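Local coordinates for protein putidaredoxin reductase (Pseudomonas putida, PDB 1Q1R) that probably passes electrons from NADH through its bound FAD to putidaredoxin in the cytochrome P450cam monooxygenase system, at residues H174-D179 against T235-D240; F196-H201 against I208-Q213. One frame throughout, in Å; residues are numbered along the deposited sequence.

Contact 1: H174-D179 against T235-D240; sequences HVTLLD and TRLPAD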
loop_
_atom_site.group_PDB
_atom_site.type_symbol
_atom_site.label_atom_id
_atom_site.label_comp_id
_atom_site.label_asym_id
_atom_site.label_seq_id
_atom_site.Cartn_x
_atom_site.Cartn_y
_atom_site.Cartn_z
ATOM N N HIS A 174 -22.687 12.768 -3.550
ATOM C CA HIS A 174 -22.189 13.997 -4.158
ATOM C C HIS A 174 -20.763 13.970 -3.630
ATOM O O HIS A 174 -20.550 14.030 -2.415
ATOM C CB HIS A 174 -22.944 15.213 -3.615
ATOM C CG HIS A 174 -22.372 16.527 -4.050
ATOM N ND1 HIS A 174 -21.167 17.009 -3.581
ATOM C CD2 HIS A 174 -22.836 17.457 -4.918
ATOM C CE1 HIS A 174 -20.916 18.179 -4.142
ATOM N NE2 HIS A 174 -21.911 18.473 -4.958
ATOM N N VAL A 175 -19.788 13.874 -4.527
ATOM C CA VAL A 175 -18.398 13.763 -4.104
ATOM C C VAL A 175 -17.455 14.900 -4.498
ATOM O O VAL A 175 -17.428 15.327 -5.652
ATOM C CB VAL A 175 -17.787 12.439 -4.634
ATOM C CG1 VAL A 175 -16.427 12.205 -4.016
ATOM C CG2 VAL A 175 -18.732 11.277 -4.348
ATOM N N THR A 176 -16.679 15.365 -3.519
ATOM C CA THR A 176 -15.684 16.414 -3.715
ATOM C C THR A 176 -14.358 15.878 -3.166
ATOM O O THR A 176 -14.306 15.357 -2.050
ATOM C CB THR A 176 -16.038 17.715 -2.932
ATOM O OG1 THR A 176 -17.310 18.213 -3.362
ATOM C CG2 THR A 176 -14.979 18.785 -3.178
ATOM N N LEU A 177 -13.287 15.988 -3.945
ATOM C CA LEU A 177 -11.989 15.509 -3.480
ATOM C C LEU A 177 -11.005 16.663 -3.445
ATOM O O LEU A 177 -10.895 17.430 -4.400
ATOM C CB LEU A 177 -11.470 14.386 -4.380
ATOM C CG LEU A 177 -10.174 13.715 -3.913
ATOM C CD1 LEU A 177 -10.120 12.275 -4.404
ATOM C CD2 LEU A 177 -8.979 14.508 -4.418
ATOM N N LEU A 178 -10.282 16.772 -2.339
ATOM C CA LEU A 178 -9.331 17.857 -2.157
ATOM C C LEU A 178 -7.893 17.385 -2.039
ATOM O O LEU A 178 -7.598 16.407 -1.345
ATOM C CB LEU A 178 -9.687 18.641 -0.893
ATOM C CG LEU A 178 -11.162 18.987 -0.689
ATOM C CD1 LEU A 178 -11.340 19.631 0.679
ATOM C CD2 LEU A 178 -11.632 19.915 -1.794
ATOM N N ASP A 179 -6.997 18.094 -2.715
ATOM C CA ASP A 179 -5.579 17.776 -2.646
ATOM C C ASP A 179 -4.793 19.079 -2.626
ATOM O O ASP A 179 -5.106 20.016 -3.359
ATOM C CB ASP A 179 -5.137 16.924 -3.835
ATOM C CG ASP A 179 -3.785 16.265 -3.604
ATOM O OD1 ASP A 179 -2.793 16.984 -3.361
ATOM O OD2 ASP A 179 -3.712 15.022 -3.655
ATOM N N THR A 235 -13.591 28.762 1.022
ATOM C CA THR A 235 -14.660 27.940 0.475
ATOM C C THR A 235 -15.274 27.029 1.537
ATOM O O THR A 235 -14.558 26.335 2.255
ATOM C CB THR A 235 -14.150 27.041 -0.669
ATOM O OG1 THR A 235 -13.461 27.837 -1.642
ATOM C CG2 THR A 235 -15.320 26.332 -1.337
ATOM N N ARG A 236 -16.598 27.045 1.645
ATOM C CA ARG A 236 -17.276 26.171 2.595
ATOM C C ARG A 236 -17.861 24.988 1.831
ATOM O O ARG A 236 -18.672 25.161 0.921
ATOM C CB ARG A 236 -18.407 26.896 3.333
ATOM C CG ARG A 236 -19.293 25.941 4.154
ATOM C CD ARG A 236 -20.374 26.669 4.947
ATOM N NE ARG A 236 -21.199 25.750 5.736
ATOM C CZ ARG A 236 -22.223 25.050 5.254
ATOM N NH1 ARG A 236 -22.568 25.155 3.976
ATOM N NH2 ARG A 236 -22.910 24.240 6.050
ATOM N N LEU A 237 -17.442 23.786 2.200
ATOM C CA LEU A 237 -17.949 22.586 1.550
ATOM C C LEU A 237 -18.812 21.819 2.545
ATOM O O LEU A 237 -18.295 21.212 3.478
ATOM C CB LEU A 237 -16.783 21.705 1.086
ATOM C CG LEU A 237 -15.845 22.306 0.033
ATOM C CD1 LEU A 237 -14.615 21.430 -0.110
ATOM C CD2 LEU A 237 -16.576 22.438 -1.292
ATOM N N PRO A 238 -20.143 21.850 2.366
ATOM C CA PRO A 238 -21.029 21.129 3.285
ATOM C C PRO A 238 -20.751 19.638 3.131
ATOM O O PRO A 238 -20.562 19.159 2.016
ATOM C CB PRO A 238 -22.419 21.523 2.799
ATOM C CG PRO A 238 -22.214 21.673 1.314
ATOM C CD PRO A 238 -20.904 22.433 1.245
ATOM N N ALA A 239 -20.712 18.908 4.240
ATOM C CA ALA A 239 -20.421 17.483 4.165
ATOM C C ALA A 239 -21.206 16.633 5.150
ATOM O O ALA A 239 -21.425 17.030 6.292
ATOM C CB ALA A 239 -18.931 17.252 4.378
ATOM N N ASP A 240 -21.628 15.460 4.691
ATOM C CA ASP A 240 -22.341 14.515 5.541
ATOM C C ASP A 240 -21.321 13.471 5.981
ATOM O O ASP A 240 -21.509 12.774 6.978
ATOM C CB ASP A 240 -23.466 13.828 4.765
ATOM C CG ASP A 240 -24.555 14.789 4.353
ATOM O OD1 ASP A 240 -25.125 15.443 5.248
ATOM O OD2 ASP A 240 -24.840 14.891 3.140
#
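The nearest CA atoms of the two segments are those of T176 and L237, 8.4 Å apart. At that spacing the strands 174-178 and 236-238 do not pair; they lie in separate layers, and methyl groups meet between them. L237 carries CG beside its own backbone N (chi1 -63°) and CD1 anti to CA, which puts this methyl foremost. It meets L178 end to end: L237 CD1 sits 3.7 Å from L178 CD2, and L178 CD1 is almost as near, at 3.8 Å from L237 CD1. The L237 methyl therefore faces the whole forked end of L178. T176 comes in at a slant, its CG2 lying 4.1 Å from L237 CD1. The glutathione reductase fold has this layered plan, a parallel sheet carrying a three-stranded antiparallel sheet on one face and helices on the other. Strand 174-178 belongs to the parallel sheet, where T176 is bonded through its backbone to L152 and V154, and strand 236-238 edges the antiparallel one. V175 and L177 turn to helix 159-170 instead. The three touching residues are buried, L178 packing also on V153 and R209, and L237 on C231 of its neighbouring strand.

Contact 2: F196-H201 against I208-Q213; sequences FYEHLH and IRTGTQ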
loop_
_atom_site.group_PDB
_atom_site.type_symbol
_atom_site.label_atom_id
_atom_site.label_comp_id
_atom_site.label_asym_id
_atom_site.label_seq_id
_atom_site.Cartn_x
_atom_site.Cartn_y
_atom_site.Cartn_z
ATOM N N PHE A 196 -5.270 12.559 -16.909
ATOM C CA PHE A 196 -6.157 11.445 -17.226
ATOM C C PHE A 196 -7.081 11.150 -16.038
ATOM O O PHE A 196 -8.303 11.084 -16.194
ATOM C CB PHE A 196 -5.342 10.197 -17.565
ATOM C CG PHE A 196 -6.144 8.930 -17.532
ATOM C CD1 PHE A 196 -7.066 8.643 -18.537
ATOM C CD2 PHE A 196 -6.008 8.040 -16.471
ATOM C CE1 PHE A 196 -7.846 7.482 -18.483
ATOM C CE2 PHE A 196 -6.778 6.884 -16.404
ATOM C CZ PHE A 196 -7.699 6.603 -17.411
ATOM N N TYR A 197 -6.494 10.974 -14.854
ATOM C CA TYR A 197 -7.284 10.683 -13.657
ATOM C C TYR A 197 -8.254 11.805 -13.296
ATOM O O TYR A 197 -9.424 11.558 -13.011
ATOM C CB TYR A 197 -6.373 10.400 -12.461
ATOM C CG TYR A 197 -5.730 9.035 -12.490
ATOM C CD1 TYR A 197 -4.379 8.883 -12.802
ATOM C CD2 TYR A 197 -6.472 7.889 -12.206
ATOM C CE1 TYR A 197 -3.783 7.622 -12.827
ATOM C CE2 TYR A 197 -5.885 6.623 -12.230
ATOM C CZ TYR A 197 -4.543 6.500 -12.540
ATOM O OH TYR A 197 -3.956 5.254 -12.550
ATOM N N GLU A 198 -7.769 13.040 -13.307
ATOM C CA GLU A 198 -8.624 14.172 -12.981
ATOM C C GLU A 198 -9.820 14.250 -13.927
ATOM O O GLU A 198 -10.959 14.438 -13.488
ATOM C CB GLU A 198 -7.798 15.464 -12.997
ATOM C CG GLU A 198 -6.879 15.571 -11.776
ATOM C CD GLU A 198 -5.946 16.767 -11.817
ATOM O OE1 GLU A 198 -6.342 17.814 -12.370
ATOM O OE2 GLU A 198 -4.824 16.664 -11.278
ATOM N N HIS A 199 -9.578 14.073 -15.222
ATOM C CA HIS A 199 -10.670 14.113 -16.190
ATOM C C HIS A 199 -11.577 12.894 -16.020
ATOM O O HIS A 199 -12.799 12.985 -16.132
ATOM C CB HIS A 199 -10.114 14.160 -17.619
ATOM C CG HIS A 199 -11.168 14.114 -18.681
ATOM N ND1 HIS A 199 -11.575 12.940 -19.278
ATOM C CD2 HIS A 199 -11.925 15.096 -19.228
ATOM C CE1 HIS A 199 -12.537 13.199 -20.145
ATOM N NE2 HIS A 199 -12.769 14.499 -20.134
ATOM N N LEU A 200 -10.968 11.750 -15.744
ATOM C CA LEU A 200 -11.716 10.516 -15.558
ATOM C C LEU A 200 -12.754 10.689 -14.438
ATOM O O LEU A 200 -13.945 10.436 -14.631
ATOM C CB LEU A 200 -10.726 9.395 -15.231
ATOM C CG LEU A 200 -11.088 7.906 -15.227
ATOM C CD1 LEU A 200 -11.132 7.430 -13.803
ATOM C CD2 LEU A 200 -12.390 7.645 -15.962
ATOM N N HIS A 201 -12.291 11.145 -13.279
ATOM C CA HIS A 201 -13.153 11.351 -12.124
ATOM C C HIS A 201 -14.161 12.490 -12.288
ATOM O O HIS A 201 -15.339 12.327 -11.968
ATOM C CB HIS A 201 -12.290 11.579 -10.884
ATOM C CG HIS A 201 -11.664 10.325 -10.355
ATOM N ND1 HIS A 201 -12.292 9.510 -9.437
ATOM C CD2 HIS A 201 -10.481 9.731 -10.636
ATOM C CE1 HIS A 201 -11.522 8.470 -9.175
ATOM N NE2 HIS A 201 -10.417 8.579 -9.891
ATOM N N ILE A 208 -13.059 17.544 -8.265
ATOM C CA ILE A 208 -11.688 17.530 -7.764
ATOM C C ILE A 208 -11.128 18.941 -7.636
ATOM O O ILE A 208 -11.133 19.710 -8.599
ATOM C CB ILE A 208 -10.771 16.714 -8.703
ATOM C CG1 ILE A 208 -11.200 15.245 -8.686
ATOM C CG2 ILE A 208 -9.313 16.862 -8.282
ATOM C CD1 ILE A 208 -10.421 14.362 -9.627
ATOM N N ARG A 209 -10.645 19.273 -6.444
ATOM C CA ARG A 209 -10.071 20.589 -6.192
ATOM C C ARG A 209 -8.618 20.458 -5.771
ATOM O O ARG A 209 -8.313 20.105 -4.632
ATOM C CB ARG A 209 -10.872 21.318 -5.109
ATOM C CG ARG A 209 -12.354 21.362 -5.425
ATOM C CD ARG A 209 -13.084 22.470 -4.699
ATOM N NE ARG A 209 -14.458 22.564 -5.186
ATOM C CZ ARG A 209 -15.237 23.631 -5.040
ATOM N NH1 ARG A 209 -14.779 24.710 -4.418
ATOM N NH2 ARG A 209 -16.474 23.619 -5.522
ATOM N N THR A 210 -7.720 20.737 -6.708
ATOM C CA THR A 210 -6.293 20.655 -6.445
ATOM C C THR A 210 -5.788 21.983 -5.896
ATOM O O THR A 210 -6.478 22.995 -5.976
ATOM C CB THR A 210 -5.520 20.304 -7.726
ATOM O OG1 THR A 210 -5.885 21.217 -8.766
ATOM C CG2 THR A 210 -5.845 18.883 -8.169
ATOM N N GLY A 211 -4.584 21.977 -5.337
ATOM C CA GLY A 211 -4.040 23.198 -4.778
ATOM C C GLY A 211 -4.978 23.752 -3.720
ATOM O O GLY A 211 -5.061 24.967 -3.517
ATOM N N THR A 212 -5.691 22.855 -3.046
ATOM C CA THR A 212 -6.633 23.255 -2.008
ATOM C C THR A 212 -6.166 22.766 -0.647
ATOM O O THR A 212 -5.741 21.622 -0.499
ATOM C CB THR A 212 -8.041 22.691 -2.279
ATOM O OG1 THR A 212 -8.540 23.221 -3.514
ATOM C CG2 THR A 212 -8.987 23.067 -1.151
ATOM N N GLN A 213 -6.251 23.645 0.346
ATOM C CA GLN A 213 -5.834 23.318 1.700
ATOM C C GLN A 213 -7.009 23.467 2.673
ATOM O O GLN A 213 -7.710 24.484 2.663
ATOM C CB GLN A 213 -4.685 24.238 2.118
ATOM C CG GLN A 213 -4.112 23.949 3.492
ATOM C CD GLN A 213 -3.038 24.946 3.893
ATOM O OE1 GLN A 213 -3.302 26.147 4.028
ATOM N NE2 GLN A 213 -1.818 24.455 4.085
HETATM O O HOH W 1 -7.030 20.782 -11.399
#
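E198, on helix 191-204, runs along I208 and ends against T210; its first carbons share one neighbour, and its two oxygens have different ones. CB lies 4.4 Å from I208 CD1, and the next carbon, CG, is 4.3 Å from that same methyl. With chi1 at -74° CG stands beside the backbone N, and the extended chain beyond it carries the carboxylate past I208 toward T210. There OE2 comes 4.0 Å from T210 CG2, the two side chains arriving from opposite directions, while the same oxygen accepts a hydrogen bond from the backbone N of V184. OE1 takes a water-mediated route: a water donates to E198 OE1 at 3.2 Å and is hydrogen-bonded to T210 OG1 at 2.9 Å. Nearer the helix backbone, I208 CD1 is wedged against the helix, 3.8 Å from E198 CA and 3.6 Å from H201 CB. H201 turns its ring to Q333, bonded through NE2 to Q333 OE1, and stacks edge-to-face with Y334. This is the helix-to-strand packing of a beta-alpha-beta unit, apolar where I208 meets the helix and polar at the E198 carboxylate. A backbone N-H, a water and a weak, long ion pair to R202 all attend the carboxylate, which would tend to keep it ionised.

In the fold
Followed from the N terminus, the chain reaches strand 174-178, one side of contact 1, only after strand 151-155 and helix 159-170, then turns into helix 191-204 and returns along strand 207-209. Contact 2 closes the short loop between helix 191-204 and strand 207-209, packing the helix on the next strand of the beta-alpha-beta unit. The antiparallel strands 214-219 and 226-231 come next, and strand 236-238 closes the longer loop of contact 1, which encloses contact 2. Strands 174-178 and 207-209 are neighbours in one parallel sheet, joined by a probable hydrogen bond between L177 O and R209 N (2.8 Å). The contacts tie helix 191-204 and the antiparallel sheet to adjacent strands of that sheet.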